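Local coordinates for esterase D (Lactobacillus rhamnosus, PDB 3DYV), which probably hydrolyses carboxylic esters, as a serine hydrolase of the alpha/beta-hydrolase superfamily, at residues L28-G33 against G99-G104; D195-G200 against A224-T229. All blocks are in the same frame, centred on the assembly; numbering follows the deposited sequence.

Interaction 1: residues L28-G33 against G99-G104; sequences LHAYTG and GLSLGG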
ATOM      1  N   LEU A  28      -2.617  -2.374   3.449  0.50 22.88           N
ATOM      2  CA  LEU A  28      -1.295  -1.846   3.788  0.50 22.99           C
ATOM      3  C   LEU A  28      -1.115  -0.444   3.208  0.50 23.14           C
ATOM      4  O   LEU A  28      -1.253  -0.241   2.001  0.50 23.01           O
ATOM      5  CB  LEU A  28      -0.209  -2.794   3.274  0.50 23.03           C
ATOM      6  CG  LEU A  28      -0.331  -4.234   3.792  0.50 23.07           C
ATOM      7  CD1 LEU A  28       0.736  -5.128   3.175  0.50 23.24           C
ATOM      8  CD2 LEU A  28      -0.255  -4.276   5.321  0.50 22.85           C
ATOM      9  N   HIS A  29      -0.792   0.515   4.073  1.00 23.08           N
ATOM     10  CA  HIS A  29      -0.771   1.930   3.691  1.00 23.23           C
ATOM     11  C   HIS A  29       0.476   2.386   2.915  1.00 23.70           C
ATOM     12  O   HIS A  29       1.367   1.587   2.609  1.00 23.77           O
ATOM     13  CB  HIS A  29      -1.068   2.826   4.915  1.00 23.20           C
ATOM     14  CG  HIS A  29       0.046   2.933   5.913  1.00 23.19           C
ATOM     15  ND1 HIS A  29       1.174   3.696   5.697  1.00 23.93           N
ATOM     16  CD2 HIS A  29       0.165   2.436   7.168  1.00 23.57           C
ATOM     17  CE1 HIS A  29       1.957   3.633   6.759  1.00 23.47           C
ATOM     18  NE2 HIS A  29       1.366   2.877   7.668  1.00 23.44           N
ATOM     19  N   ALA A  30       0.508   3.674   2.581  1.00 23.88           N
ATOM     20  CA  ALA A  30       1.533   4.241   1.710  1.00 24.39           C
ATOM     21  C   ALA A  30       2.737   4.779   2.483  1.00 24.70           C
ATOM     22  O   ALA A  30       2.690   4.943   3.697  1.00 24.89           O
ATOM     23  CB  ALA A  30       0.929   5.339   0.857  1.00 24.16           C
ATOM     24  N   TYR A  31       3.819   5.041   1.751  1.00 25.27           N
ATOM     25  CA  TYR A  31       4.995   5.726   2.285  1.00 25.93           C
ATOM     26  C   TYR A  31       4.624   7.173   2.612  1.00 25.81           C
ATOM     27  O   TYR A  31       4.074   7.878   1.769  1.00 25.96           O
ATOM     28  CB  TYR A  31       6.109   5.700   1.244  1.00 26.30           C
ATOM     29  CG  TYR A  31       7.448   6.234   1.689  1.00 27.08           C
ATOM     30  CD1 TYR A  31       8.131   5.664   2.760  1.00 27.45           C
ATOM     31  CD2 TYR A  31       8.056   7.286   1.004  1.00 27.64           C
ATOM     32  CE1 TYR A  31       9.378   6.144   3.152  1.00 27.91           C
ATOM     33  CE2 TYR A  31       9.300   7.769   1.386  1.00 27.88           C
ATOM     34  CZ  TYR A  31       9.953   7.199   2.461  1.00 27.54           C
ATOM     35  OH  TYR A  31      11.192   7.679   2.827  1.00 27.80           O
ATOM     36  N   THR A  32       4.951   7.597   3.832  1.00 25.75           N
ATOM     37  CA  THR A  32       4.470   8.855   4.438  1.00 25.46           C
ATOM     38  C   THR A  32       2.976   8.840   4.789  1.00 25.35           C
ATOM     39  O   THR A  32       2.454   9.816   5.334  1.00 25.75           O
ATOM     40  CB  THR A  32       4.766  10.125   3.590  1.00 25.62           C
ATOM     41  OG1 THR A  32       3.814  10.250   2.525  1.00 25.35           O
ATOM     42  CG2 THR A  32       6.186  10.111   3.037  1.00 25.85           C
ATOM     43  N   GLY A  33       2.296   7.739   4.484  1.00 24.71           N
ATOM     44  CA  GLY A  33       0.888   7.609   4.783  1.00 24.34           C
ATOM     45  C   GLY A  33       0.686   7.039   6.167  1.00 23.98           C
ATOM     46  O   GLY A  33       1.567   7.126   7.034  1.00 23.69           O
ATOM     47  N   GLY A  99      -2.555  -3.336  -1.052  1.00 23.66           N
ATOM     48  CA  GLY A  99      -1.685  -2.274  -0.599  1.00 23.92           C
ATOM     49  C   GLY A  99      -1.663  -1.079  -1.526  1.00 24.06           C
ATOM     50  O   GLY A  99      -1.818  -1.211  -2.738  1.00 23.70           O
ATOM     51  N   LEU A 100      -1.474   0.090  -0.923  1.00 24.86           N
ATOM     52  CA  LEU A 100      -1.396   1.351  -1.631  1.00 25.63           C
ATOM     53  C   LEU A 100       0.078   1.728  -1.753  1.00 26.34           C
ATOM     54  O   LEU A 100       0.775   1.836  -0.740  1.00 26.90           O
ATOM     55  CB  LEU A 100      -2.161   2.420  -0.845  1.00 25.73           C
ATOM     56  CG  LEU A 100      -2.130   3.857  -1.347  1.00 25.75           C
ATOM     57  CD1 LEU A 100      -2.880   3.973  -2.661  1.00 25.32           C
ATOM     58  CD2 LEU A 100      -2.725   4.782  -0.282  1.00 25.68           C
ATOM     59  N   SER A 101       0.526   1.926  -2.993  1.00 26.76           N
ATOM     60  CA  SER A 101       1.923   2.259  -3.320  0.50 26.83           C
ATOM     61  C   SER A 101       2.939   1.413  -2.531  1.00 26.77           C
ATOM     62  O   SER A 101       3.161   0.253  -2.880  1.00 27.36           O
ATOM     63  CB  SER A 101       2.194   3.783  -3.261  0.50 27.07           C
ATOM     64  OG  SER A 101       1.446   4.459  -2.264  0.50 27.39           O
ATOM     65  N   LEU A 102       3.566   1.951  -1.485  1.00 26.65           N
ATOM     66  CA  LEU A 102       4.515   1.168  -0.677  1.00 26.41           C
ATOM     67  C   LEU A 102       3.898  -0.156  -0.217  1.00 25.75           C
ATOM     68  O   LEU A 102       4.490  -1.225  -0.383  1.00 25.62           O
ATOM     69  CB  LEU A 102       4.952   1.970   0.555  1.00 26.27           C
ATOM     70  CG  LEU A 102       5.865   1.258   1.562  1.00 26.67           C
ATOM     71  CD1 LEU A 102       7.253   1.026   0.968  1.00 26.94           C
ATOM     72  CD2 LEU A 102       5.954   2.051   2.868  1.00 26.71           C
ATOM     73  N   GLY A 103       2.708  -0.066   0.368  1.00 25.32           N
ATOM     74  CA  GLY A 103       2.002  -1.229   0.889  1.00 25.08           C
ATOM     75  C   GLY A 103       1.762  -2.295  -0.162  1.00 24.98           C
ATOM     76  O   GLY A 103       1.730  -3.478   0.154  1.00 24.86           O
ATOM     77  N   GLY A 104       1.591  -1.869  -1.414  1.00 24.79           N
ATOM     78  CA  GLY A 104       1.381  -2.786  -2.531  1.00 24.76           C
ATOM     79  C   GLY A 104       2.574  -3.686  -2.801  1.00 24.74           C
ATOM     80  O   GLY A 104       2.412  -4.822  -3.244  1.00 24.57           O
TER
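Leu28 and Gly99 sit side by side at the ends of two parallel neighbouring strands of the central sheet. Leu28 O takes a hydrogen bond from Leu100 N at 3.0 Å, almost straight at 169°. The chain 99-104 then turns sharply through Ser101 into helix 102-113, which brings Gly103 back against the same strand end: its CA-H points at Leu28 O, and its N gives His29 O a weak hydrogen bond. Glycine suits position 103 because a CB would clash with both Leu28 O and His29 O, and position 99 because a CB would run into Gly103 C. These two glycines flank Ser101, the predicted nucleophile, in a GxSxG sequence that fits the nucleophile elbow of alpha/beta hydrolases, with the strained backbone of Ser101 (phi 44°) at its apex.

Leu102 lies beside Tyr31. Its CB rests 3.5 Å from Tyr31 N and 4.0 Å from Tyr31 CB; with CG anti to the backbone N (chi1 176°), CD2 reaches the edge of the Tyr31 ring near its plane and also touches Tyr31 N. Farther out, the leucine also meets Trp77 and Ile169 of flanking helices. The ring leads away toward helix 155-178, where Tyr31 OH bonds to Gln165. Ala30 suits its place because its single methyl can lie close against the elbow, CB 3.9 Å from Leu100 CD2 and, in one of the serine's two conformers, 3.3 Å from Ser101 OG.

Ala30 O accepts from His29 ND1 at 2.8 Å and from Gly33 N, closing a type II turn. Tyr31 N, by contrast, is buried with no polar partner in the model. The loop thus grips the elbow chiefly through backbone atoms and offers the serine hydroxyl carbon neighbours, Ala30 CB and CA, which probably leaves its polar contact to the histidine.

Interaction 2: residues D195-G200 against A224-T229; sequences DELVDG and AKHVIT
The carboxylate of Asp195 divides its work: OD2 faces His226 across the contact, while OD1 is gripped by two backbone N-H groups of its own loop. Leu197 N meets OD1 nearly end-on at 2.9 Å, and Val198 N comes from above the carboxylate plane at 3.0 Å, making an Asx turn and an Asx motif. With the group so fixed, OD2 accepts from His226 ND1 at 2.7 Å and 173°, on its syn side and in the plane of the imidazole; the carboxylate itself is twisted 61° from the ring. This is the acid-histidine pair of the charge relay system predicted for this alpha/beta hydrolase, the two residues lying on loops that follow adjacent strands of the sheet. Gln191 gives OD2 a further hydrogen bond. Replacing Asp195 by an alanine removes the carboxylate and would probably leave His226 ND1 without its acceptor, the imidazole freer to turn, and Leu197 N and Val198 N without their shared partner. Leu197 CB lies over one face of the ring, toward its rim, in a CH-pi contact 4.2 Å from the centroid; an apolar residue suits this face, with CD1 beside His226 CD2, and Val198 CG2 approaches CE1 obliquely. Glu196 has CG between its backbone N and carbonyl carbon (chi1 73°) and bends again at chi2, so that OE1 accepts a hydrogen bond from His226 N at 3.0 Å, on its syn side.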
ATOM      1  N   ASP A 195      -1.510  10.163 -12.177  1.00 29.85           N
ATOM      2  CA  ASP A 195      -0.657   9.893 -11.026  1.00 30.14           C
ATOM      3  C   ASP A 195       0.600  10.752 -11.065  1.00 30.74           C
ATOM      4  O   ASP A 195       1.462  10.590 -11.937  1.00 30.85           O
ATOM      5  CB  ASP A 195      -0.281   8.415 -10.950  1.00 30.07           C
ATOM      6  CG  ASP A 195       0.221   8.012  -9.567  1.00 29.62           C
ATOM      7  OD1 ASP A 195       1.013   8.774  -8.961  1.00 28.46           O
ATOM      8  OD2 ASP A 195      -0.191   6.939  -9.082  1.00 29.47           O
ATOM      9  N   GLU A 196       0.685  11.645 -10.088  1.00 31.20           N
ATOM     10  CA  GLU A 196       1.741  12.641  -9.987  1.00 31.82           C
ATOM     11  C   GLU A 196       2.973  12.134  -9.226  1.00 31.75           C
ATOM     12  O   GLU A 196       4.015  12.793  -9.222  1.00 31.64           O
ATOM     13  CB  GLU A 196       1.176  13.908  -9.314  1.00 32.14           C
ATOM     14  CG  GLU A 196       0.885  13.815  -7.785  1.00 33.22           C
ATOM     15  CD  GLU A 196      -0.396  13.048  -7.406  1.00 32.89           C
ATOM     16  OE1 GLU A 196      -0.941  12.310  -8.236  1.00 33.89           O
ATOM     17  OE2 GLU A 196      -0.856  13.182  -6.252  1.00 36.02           O
ATOM     18  N   LEU A 197       2.851  10.970  -8.588  1.00 31.37           N
ATOM     19  CA  LEU A 197       3.899  10.453  -7.710  1.00 31.25           C
ATOM     20  C   LEU A 197       4.663   9.266  -8.290  1.00 31.03           C
ATOM     21  O   LEU A 197       5.876   9.174  -8.110  1.00 31.13           O
ATOM     22  CB  LEU A 197       3.305  10.094  -6.343  1.00 31.49           C
ATOM     23  CG  LEU A 197       3.017  11.316  -5.463  1.00 32.48           C
ATOM     24  CD1 LEU A 197       2.081  10.972  -4.319  1.00 32.81           C
ATOM     25  CD2 LEU A 197       4.325  11.914  -4.937  1.00 33.04           C
ATOM     26  N   VAL A 198       3.963   8.360  -8.970  1.00 30.75           N
ATOM     27  CA  VAL A 198       4.608   7.212  -9.615  1.00 30.64           C
ATOM     28  C   VAL A 198       4.245   7.128 -11.098  1.00 30.65           C
ATOM     29  O   VAL A 198       3.235   7.678 -11.534  1.00 30.74           O
ATOM     30  CB  VAL A 198       4.240   5.882  -8.912  1.00 30.66           C
ATOM     31  CG1 VAL A 198       4.710   5.903  -7.461  1.00 30.47           C
ATOM     32  CG2 VAL A 198       2.743   5.622  -8.994  1.00 30.30           C
ATOM     33  N   ASP A 199       5.085   6.435 -11.862  1.00 30.74           N
ATOM     34  CA  ASP A 199       4.868   6.242 -13.295  1.00 30.87           C
ATOM     35  C   ASP A 199       3.808   5.165 -13.523  1.00 30.76           C
ATOM     36  O   ASP A 199       4.109   3.970 -13.494  1.00 30.41           O
ATOM     37  CB  ASP A 199       6.190   5.851 -13.960  1.00 30.89           C
ATOM     38  CG  ASP A 199       6.083   5.692 -15.464  1.00 31.83           C
ATOM     39  OD1 ASP A 199       4.978   5.847 -16.030  1.00 31.68           O
ATOM     40  OD2 ASP A 199       7.132   5.408 -16.082  1.00 32.00           O
ATOM     41  N   GLY A 200       2.572   5.602 -13.767  1.00 31.06           N
ATOM     42  CA  GLY A 200       1.439   4.690 -13.961  1.00 31.18           C
ATOM     43  C   GLY A 200       1.613   3.652 -15.060  1.00 31.51           C
ATOM     44  O   GLY A 200       1.009   2.577 -15.001  1.00 30.97           O
ATOM     45  N   ALA A 224      -7.999  10.383 -11.963  1.00 31.13           N
ATOM     46  CA  ALA A 224      -7.654  10.385 -10.543  1.00 30.91           C
ATOM     47  C   ALA A 224      -6.166  10.596 -10.288  1.00 30.66           C
ATOM     48  O   ALA A 224      -5.312  10.100 -11.030  1.00 30.43           O
ATOM     49  CB  ALA A 224      -8.109   9.084  -9.896  1.00 30.92           C
ATOM     50  N   LYS A 225      -5.874  11.324  -9.214  1.00 30.32           N
ATOM     51  CA  LYS A 225      -4.518  11.473  -8.712  1.00 30.49           C
ATOM     52  C   LYS A 225      -4.121  10.213  -7.925  1.00 29.53           C
ATOM     53  O   LYS A 225      -4.906   9.271  -7.818  1.00 28.75           O
ATOM     54  CB  LYS A 225      -4.400  12.749  -7.869  1.00 30.77           C
ATOM     55  CG  LYS A 225      -4.623  14.038  -8.674  1.00 32.00           C
ATOM     56  CD  LYS A 225      -4.094  15.267  -7.934  1.00 32.49           C
ATOM     57  CE  LYS A 225      -4.373  16.550  -8.708  1.00 33.75           C
ATOM     58  NZ  LYS A 225      -4.267  17.778  -7.856  1.00 35.18           N
ATOM     59  N   HIS A 226      -2.901  10.204  -7.391  1.00 29.01           N
ATOM     60  CA  HIS A 226      -2.270   8.990  -6.847  1.00 28.57           C
ATOM     61  C   HIS A 226      -3.088   8.211  -5.812  1.00 28.11           C
ATOM     62  O   HIS A 226      -3.231   6.994  -5.927  1.00 27.65           O
ATOM     63  CB  HIS A 226      -0.911   9.350  -6.240  1.00 28.73           C
ATOM     64  CG  HIS A 226      -0.164   8.181  -5.676  1.00 28.85           C
ATOM     65  ND1 HIS A 226       0.309   7.151  -6.459  1.00 28.66           N
ATOM     66  CD2 HIS A 226       0.208   7.892  -4.407  1.00 28.93           C
ATOM     67  CE1 HIS A 226       0.936   6.272  -5.695  1.00 29.75           C
ATOM     68  NE2 HIS A 226       0.892   6.700  -4.447  1.00 29.46           N
ATOM     69  N   VAL A 227      -3.612   8.895  -4.802  1.00 27.49           N
ATOM     70  CA  VAL A 227      -4.190   8.192  -3.649  1.00 27.36           C
ATOM     71  C   VAL A 227      -5.652   7.843  -3.918  1.00 27.03           C
ATOM     72  O   VAL A 227      -6.573   8.443  -3.358  1.00 27.03           O
ATOM     73  CB  VAL A 227      -4.027   8.988  -2.334  1.00 27.62           C
ATOM     74  CG1 VAL A 227      -4.358   8.104  -1.134  1.00 27.42           C
ATOM     75  CG2 VAL A 227      -2.605   9.524  -2.214  1.00 27.87           C
ATOM     76  N   ILE A 228      -5.842   6.844  -4.776  1.00 26.58           N
ATOM     77  CA  ILE A 228      -7.172   6.461  -5.250  1.00 26.45           C
ATOM     78  C   ILE A 228      -8.090   5.893  -4.158  1.00 26.35           C
ATOM     79  O   ILE A 228      -9.296   5.793  -4.363  1.00 26.38           O
ATOM     80  CB  ILE A 228      -7.106   5.479  -6.456  1.00 26.50           C
ATOM     81  CG1 ILE A 228      -6.244   4.242  -6.143  1.00 26.67           C
ATOM     82  CG2 ILE A 228      -6.568   6.203  -7.683  1.00 26.40           C
ATOM     83  CD1 ILE A 228      -6.299   3.162  -7.229  1.00 26.37           C
ATOM     84  N   THR A 229      -7.528   5.535  -3.006  1.00 26.26           N
ATOM     85  CA  THR A 229      -8.336   5.085  -1.871  1.00 26.55           C
ATOM     86  C   THR A 229      -9.052   6.235  -1.151  1.00 26.87           C
ATOM     87  O   THR A 229      -9.976   5.998  -0.378  1.00 26.64           O
ATOM     88  CB  THR A 229      -7.486   4.332  -0.835  1.00 26.57           C
ATOM     89  OG1 THR A 229      -6.364   5.138  -0.464  1.00 26.18           O
ATOM     90  CG2 THR A 229      -7.001   2.999  -1.398  1.00 26.23           C
TER

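Overall arrangement
Interactions 1 and 2, their centres 12 Å apart, meet at the predicted catalytic triad. The serine of 99-104, in one of its two conformers, and the histidine of 224-229 join them through a probable hydrogen bond, Ser101 OG to His226 NE2 at 3.2 Å. The predicted relay would then run from interaction 1 into interaction 2 and end at the acid: the side chains of Ser101 and Asp195 are about 7 Å apart at their nearest atoms. Beside this polar link, Leu100 CD2 packs 3.8 Å from Val227 CG1 and also touches Thr229. Along the chain interaction 1 closes before interaction 2 opens: the buried elbow is assembled from the first half of the fold, the partly buried acid-histidine pair from the second.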